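Local coordinates for PhnB-like domain-containing protein (Pseudomonas aeruginosa, PDB 1U69) that is of unknown function but belongs to the PhnB-like branch of the glyoxalase superfamily and has been proposed as a potential drug-resistance protein, at residues 56-60 / 61-65; 119-123 / 124-128. All coordinates share one frame; numbering follows the deposited sequence.

Contact 1 (56-60 / 61-65) comes first along the chain and contact 2 (119-123 / 124-128) second, with centres 21 Å apart and nearest atoms about 7 Å apart, so they do not touch. Each involves a different four-stranded mixed sheet: contact 1 is the turn between strands 51-58 and 61-67, contact 2 the exit from strand 117-122 into helix 123-129. Both sheets have strand order 1-4-3-2, consistent with the paired beta-alpha-beta-beta-beta modules of the glyoxalase clan. Strand 78-84 of the second sheet packs against Val-58, Met-59 and Cys-63 of contact 1. Both contacts also reach the second subunit, and Arg-57 of contact 1 packs on Arg-123 of the third subunit.

Contact 1 (56-60 / 61-65); sequences FRVMG and IPCLG
Phe-56 and Cys-63 face each other as an antiparallel hydrogen-bonded pair, joined by Phe-56 N to Cys-63 O at 3.0 Å and by Cys-63 N to Phe-56 O at 2.8 Å. Arg-57 and Pro-62 form the non-hydrogen-bonded pair next to them, where Arg-57 CA approaches Ile-61 O at 3.3 Å in a CA-H...O contact. Nearer the bend, Val-58 N binds Ile-61 O at 3.0 Å. The return bond, Ile-61 N to Val-58 O at 3.1 Å, is less well directed, its donor standing 62° out of the carbonyl plane. These bonds close a beta hairpin with a two-residue loop, a type I' turn from Val-58 to Ile-61, with Met-59 (a selenomethionine) and Gly-60 at its corners. Gly-60 sits at a positive phi at which any CB would collide with the carbonyl oxygen of Met-59. Strand 7-13 flanks the hairpin beside 61-67, and strand 31-38 beside 51-58. Phe-56, Val-58, Ile-61 and Cys-63 share one sheet face. With CG of Phe-56 placed between its backbone N and carbonyl carbon (chi1 67°), the ring swings over the neighbouring strand and lays one face on Cys-63. Cys-63 CB makes a CH-pi contact 3.5 Å from the Phe-56 ring centroid, 16° off the normal, whereas SG meets the ring obliquely. That sulfur also touches Val-58: Cys-63 SG lies 3.8 Å from Val-58 CG2. Phe-80 of strand 78-84 packs on both residues, while Asn-7 of the second subunit hydrogen-bonds Val-58 O through its ND2.

Contact 2 (119-123 / 124-128); sequences QITPR and VLSEA
Thr-121 and Ser-126 meet where strand 117-122 passes directly into helix 123-129, a strand-to-helix junction with Pro-122 at the N-cap position; the short segment axes make an angle of 73°. Thr-121 turns its methyl rather than its hydroxyl to the helix: CG2 is trans to the backbone N (chi1 -55°, measured to OG1), bringing Thr-121 CG2 within 3.4 Å of Ser-126 OG. The first helical turn is gripped through one carbonyl. Pro-122 O accepts Leu-125 N at 2.9 Å, with the donor 58° out of the carbonyl plane, and Ser-126 N weakly at 3.3 Å. Farther along, Glu-127 N reaches Arg-123 O at 3.1 Å. The Glu-127 side chain starts out beside its own backbone N, which carries CG to 3.3 Å from Arg-123 O, alongside that bond. Arg-123 sends its extended chain elsewhere: NH1 forms a salt bridge with Asp-85, and NH2 another with Asp-30 of the third subunit. Leu-125 and Pro-122 instead pack on helix 152-159. One water spans strand and helix, donating to Thr-121 O at 2.9 Å and hydrogen-bonding Ser-126 OG at 2.8 Å.

Contact 1 (56-60 / 61-65)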
loop_
_atom_site.group_PDB
_atom_site.type_symbol
_atom_site.label_atom_id
_atom_site.label_comp_id
_atom_site.label_asym_id
_atom_site.label_seq_id
_atom_site.Cartn_x
_atom_site.Cartn_y
_atom_site.Cartn_z
ATOM N N PHE A 56 8.222 0.760 -14.730
ATOM C CA PHE A 56 8.917 1.377 -13.609
ATOM C C PHE A 56 8.027 1.407 -12.387
ATOM O O PHE A 56 6.848 1.111 -12.490
ATOM C CB PHE A 56 9.457 2.771 -13.976
ATOM C CG PHE A 56 8.394 3.836 -14.238
ATOM C CD1 PHE A 56 8.027 4.738 -13.245
ATOM C CD2 PHE A 56 7.822 3.979 -15.500
ATOM C CE1 PHE A 56 7.078 5.734 -13.504
ATOM C CE2 PHE A 56 6.910 4.992 -15.754
ATOM C CZ PHE A 56 6.542 5.855 -14.755
ATOM N N ARG A 57 8.610 1.678 -11.225
ATOM C CA ARG A 57 7.844 1.743 -9.985
ATOM C C ARG A 57 8.173 3.029 -9.294
ATOM O O ARG A 57 9.351 3.386 -9.194
ATOM C CB ARG A 57 8.183 0.563 -9.067
ATOM C CG ARG A 57 7.284 0.425 -7.835
ATOM C CD ARG A 57 7.674 -0.729 -6.930
ATOM N NE ARG A 57 9.124 -0.793 -6.896
ATOM C CZ ARG A 57 9.867 -1.727 -7.493
ATOM N NH1 ARG A 57 9.319 -2.768 -8.129
ATOM N NH2 ARG A 57 11.178 -1.648 -7.415
ATOM N N VAL A 58 7.157 3.748 -8.822
ATOM C CA VAL A 58 7.397 4.946 -8.020
ATOM C C VAL A 58 6.707 4.864 -6.667
ATOM O O VAL A 58 5.498 4.907 -6.585
ATOM C CB VAL A 58 6.993 6.279 -8.745
ATOM C CG1 VAL A 58 7.980 6.583 -9.832
ATOM C CG2 VAL A 58 5.598 6.233 -9.325
HETATM N N MSE A 59 7.491 4.690 -5.612
HETATM C CA MSE A 59 6.973 4.710 -4.248
HETATM C C MSE A 59 5.755 3.786 -4.060
HETATM O O MSE A 59 4.736 4.194 -3.499
HETATM C CB MSE A 59 6.639 6.150 -3.852
HETATM C CG MSE A 59 7.870 7.029 -3.735
HETATM SE SE MSE A 59 7.441 8.908 -3.598
HETATM C CE MSE A 59 6.942 9.311 -5.480
ATOM N N GLY A 60 5.894 2.540 -4.506
ATOM C CA GLY A 60 4.875 1.521 -4.279
ATOM C C GLY A 60 3.909 1.330 -5.426
ATOM O O GLY A 60 3.116 0.371 -5.409
ATOM N N ILE A 61 3.979 2.211 -6.432
ATOM C CA ILE A 61 3.030 2.201 -7.543
ATOM C C ILE A 61 3.681 1.633 -8.805
ATOM O O ILE A 61 4.662 2.203 -9.312
ATOM C CB ILE A 61 2.503 3.637 -7.855
ATOM C CG1 ILE A 61 1.867 4.281 -6.623
ATOM C CG2 ILE A 61 1.508 3.597 -8.994
ATOM C CD1 ILE A 61 0.735 3.529 -6.030
ATOM N N PRO A 62 3.138 0.542 -9.336
ATOM C CA PRO A 62 3.631 -0.010 -10.601
ATOM C C PRO A 62 3.155 0.834 -11.782
ATOM O O PRO A 62 1.955 1.116 -11.878
ATOM C CB PRO A 62 3.005 -1.413 -10.642
ATOM C CG PRO A 62 1.725 -1.275 -9.854
ATOM C CD PRO A 62 2.032 -0.261 -8.780
ATOM N N CYS A 63 4.082 1.234 -12.644
ATOM C CA CYS A 63 3.785 2.127 -13.753
ATOM C C CYS A 63 4.340 1.599 -15.055
ATOM O O CYS A 63 5.240 0.758 -15.066
ATOM C CB CYS A 63 4.358 3.515 -13.501
ATOM S SG CYS A 63 3.773 4.361 -12.030
ATOM N N LEU A 64 3.763 2.098 -16.149
ATOM C CA LEU A 64 4.222 1.831 -17.505
ATOM C C LEU A 64 4.261 3.179 -18.224
ATOM O O LEU A 64 3.268 3.905 -18.216
ATOM C CB LEU A 64 3.238 0.887 -18.210
ATOM C CG LEU A 64 3.662 0.285 -19.554
ATOM C CD1 LEU A 64 4.716 -0.795 -19.325
ATOM C CD2 LEU A 64 2.449 -0.276 -20.297
ATOM N N GLY A 65 5.413 3.519 -18.805
ATOM C CA GLY A 65 5.541 4.692 -19.661
ATOM C C GLY A 65 5.387 4.235 -21.104
ATOM O O GLY A 65 6.113 3.340 -21.549
#

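Contact 2 (119-123 / 124-128)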
loop_
_atom_site.group_PDB
_atom_site.type_symbol
_atom_site.label_atom_id
_atom_site.label_comp_id
_atom_site.label_asym_id
_atom_site.label_seq_id
_atom_site.Cartn_x
_atom_site.Cartn_y
_atom_site.Cartn_z
ATOM N N GLN A 119 1.531 16.236 -6.784
ATOM C CA GLN A 119 1.251 16.991 -5.569
ATOM C C GLN A 119 2.271 16.561 -4.520
ATOM O O GLN A 119 2.413 15.377 -4.242
ATOM C CB GLN A 119 -0.149 16.699 -5.042
ATOM C CG GLN A 119 -1.286 17.114 -5.958
ATOM C CD GLN A 119 -2.607 16.663 -5.383
ATOM O OE1 GLN A 119 -2.950 17.062 -4.268
ATOM N NE2 GLN A 119 -3.340 15.814 -6.111
ATOM N N ILE A 120 3.012 17.518 -3.967
ATOM C CA ILE A 120 3.940 17.254 -2.894
ATOM C C ILE A 120 3.251 17.771 -1.640
ATOM O O ILE A 120 3.205 18.975 -1.393
ATOM C CB ILE A 120 5.309 17.938 -3.134
ATOM C CG1 ILE A 120 5.858 17.611 -4.543
ATOM C CG2 ILE A 120 6.277 17.543 -2.032
ATOM C CD1 ILE A 120 5.959 16.168 -4.883
ATOM N N THR A 121 2.645 16.836 -0.913
ATOM C CA THR A 121 1.631 17.124 0.101
ATOM C C THR A 121 2.065 16.616 1.472
ATOM O O THR A 121 1.989 15.427 1.751
ATOM C CB THR A 121 0.306 16.442 -0.293
ATOM O OG1 THR A 121 -0.073 16.852 -1.610
ATOM C CG2 THR A 121 -0.850 16.883 0.606
ATOM N N PRO A 122 2.524 17.507 2.338
ATOM C CA PRO A 122 2.896 17.088 3.692
ATOM C C PRO A 122 1.760 16.338 4.393
ATOM O O PRO A 122 0.612 16.755 4.294
ATOM C CB PRO A 122 3.200 18.419 4.378
ATOM C CG PRO A 122 3.645 19.289 3.280
ATOM C CD PRO A 122 2.766 18.941 2.113
ATOM N N ARG A 123 2.061 15.226 5.067
ATOM C CA ARG A 123 1.023 14.506 5.802
ATOM C C ARG A 123 0.315 15.431 6.811
ATOM O O ARG A 123 -0.868 15.261 7.087
ATOM C CB ARG A 123 1.609 13.290 6.529
ATOM C CG ARG A 123 1.857 12.101 5.623
ATOM C CD ARG A 123 1.801 10.726 6.338
ATOM N NE ARG A 123 2.075 9.607 5.425
ATOM C CZ ARG A 123 3.279 9.310 4.959
ATOM N NH1 ARG A 123 4.331 10.042 5.304
ATOM N NH2 ARG A 123 3.445 8.292 4.131
ATOM N N VAL A 124 1.057 16.393 7.345
ATOM C CA VAL A 124 0.513 17.409 8.264
ATOM C C VAL A 124 -0.694 18.144 7.644
ATOM O O VAL A 124 -1.705 18.396 8.317
ATOM C CB VAL A 124 1.627 18.431 8.678
ATOM C CG1 VAL A 124 1.032 19.670 9.371
ATOM C CG2 VAL A 124 2.661 17.770 9.565
ATOM N N LEU A 125 -0.591 18.473 6.358
ATOM C CA LEU A 125 -1.655 19.162 5.639
ATOM C C LEU A 125 -2.874 18.272 5.419
ATOM O O LEU A 125 -4.004 18.682 5.665
ATOM C CB LEU A 125 -1.130 19.674 4.292
ATOM C CG LEU A 125 -2.119 20.395 3.378
ATOM C CD1 LEU A 125 -2.772 21.566 4.110
ATOM C CD2 LEU A 125 -1.401 20.846 2.123
ATOM N N SER A 126 -2.650 17.047 4.938
ATOM C CA SER A 126 -3.754 16.125 4.672
ATOM C C SER A 126 -4.589 15.834 5.920
ATOM O O SER A 126 -5.818 15.789 5.869
ATOM C CB SER A 126 -3.211 14.815 4.111
ATOM O OG SER A 126 -2.661 15.054 2.839
ATOM N N GLU A 127 -3.909 15.632 7.032
ATOM C CA GLU A 127 -4.583 15.348 8.292
ATOM C C GLU A 127 -5.342 16.558 8.822
ATOM O O GLU A 127 -6.427 16.415 9.369
ATOM C CB GLU A 127 -3.574 14.854 9.313
ATOM C CG GLU A 127 -2.961 13.525 8.918
ATOM C CD GLU A 127 -1.960 13.041 9.932
ATOM O OE1 GLU A 127 -0.776 13.448 9.848
ATOM O OE2 GLU A 127 -2.374 12.268 10.827
ATOM N N ALA A 128 -4.791 17.747 8.601
ATOM C CA ALA A 128 -5.431 18.994 9.019
ATOM C C ALA A 128 -6.770 19.211 8.320
ATOM O O ALA A 128 -7.754 19.528 8.968
ATOM C CB ALA A 128 -4.500 20.171 8.772
HETATM O O HOH W 1 -0.230 13.747 2.530
#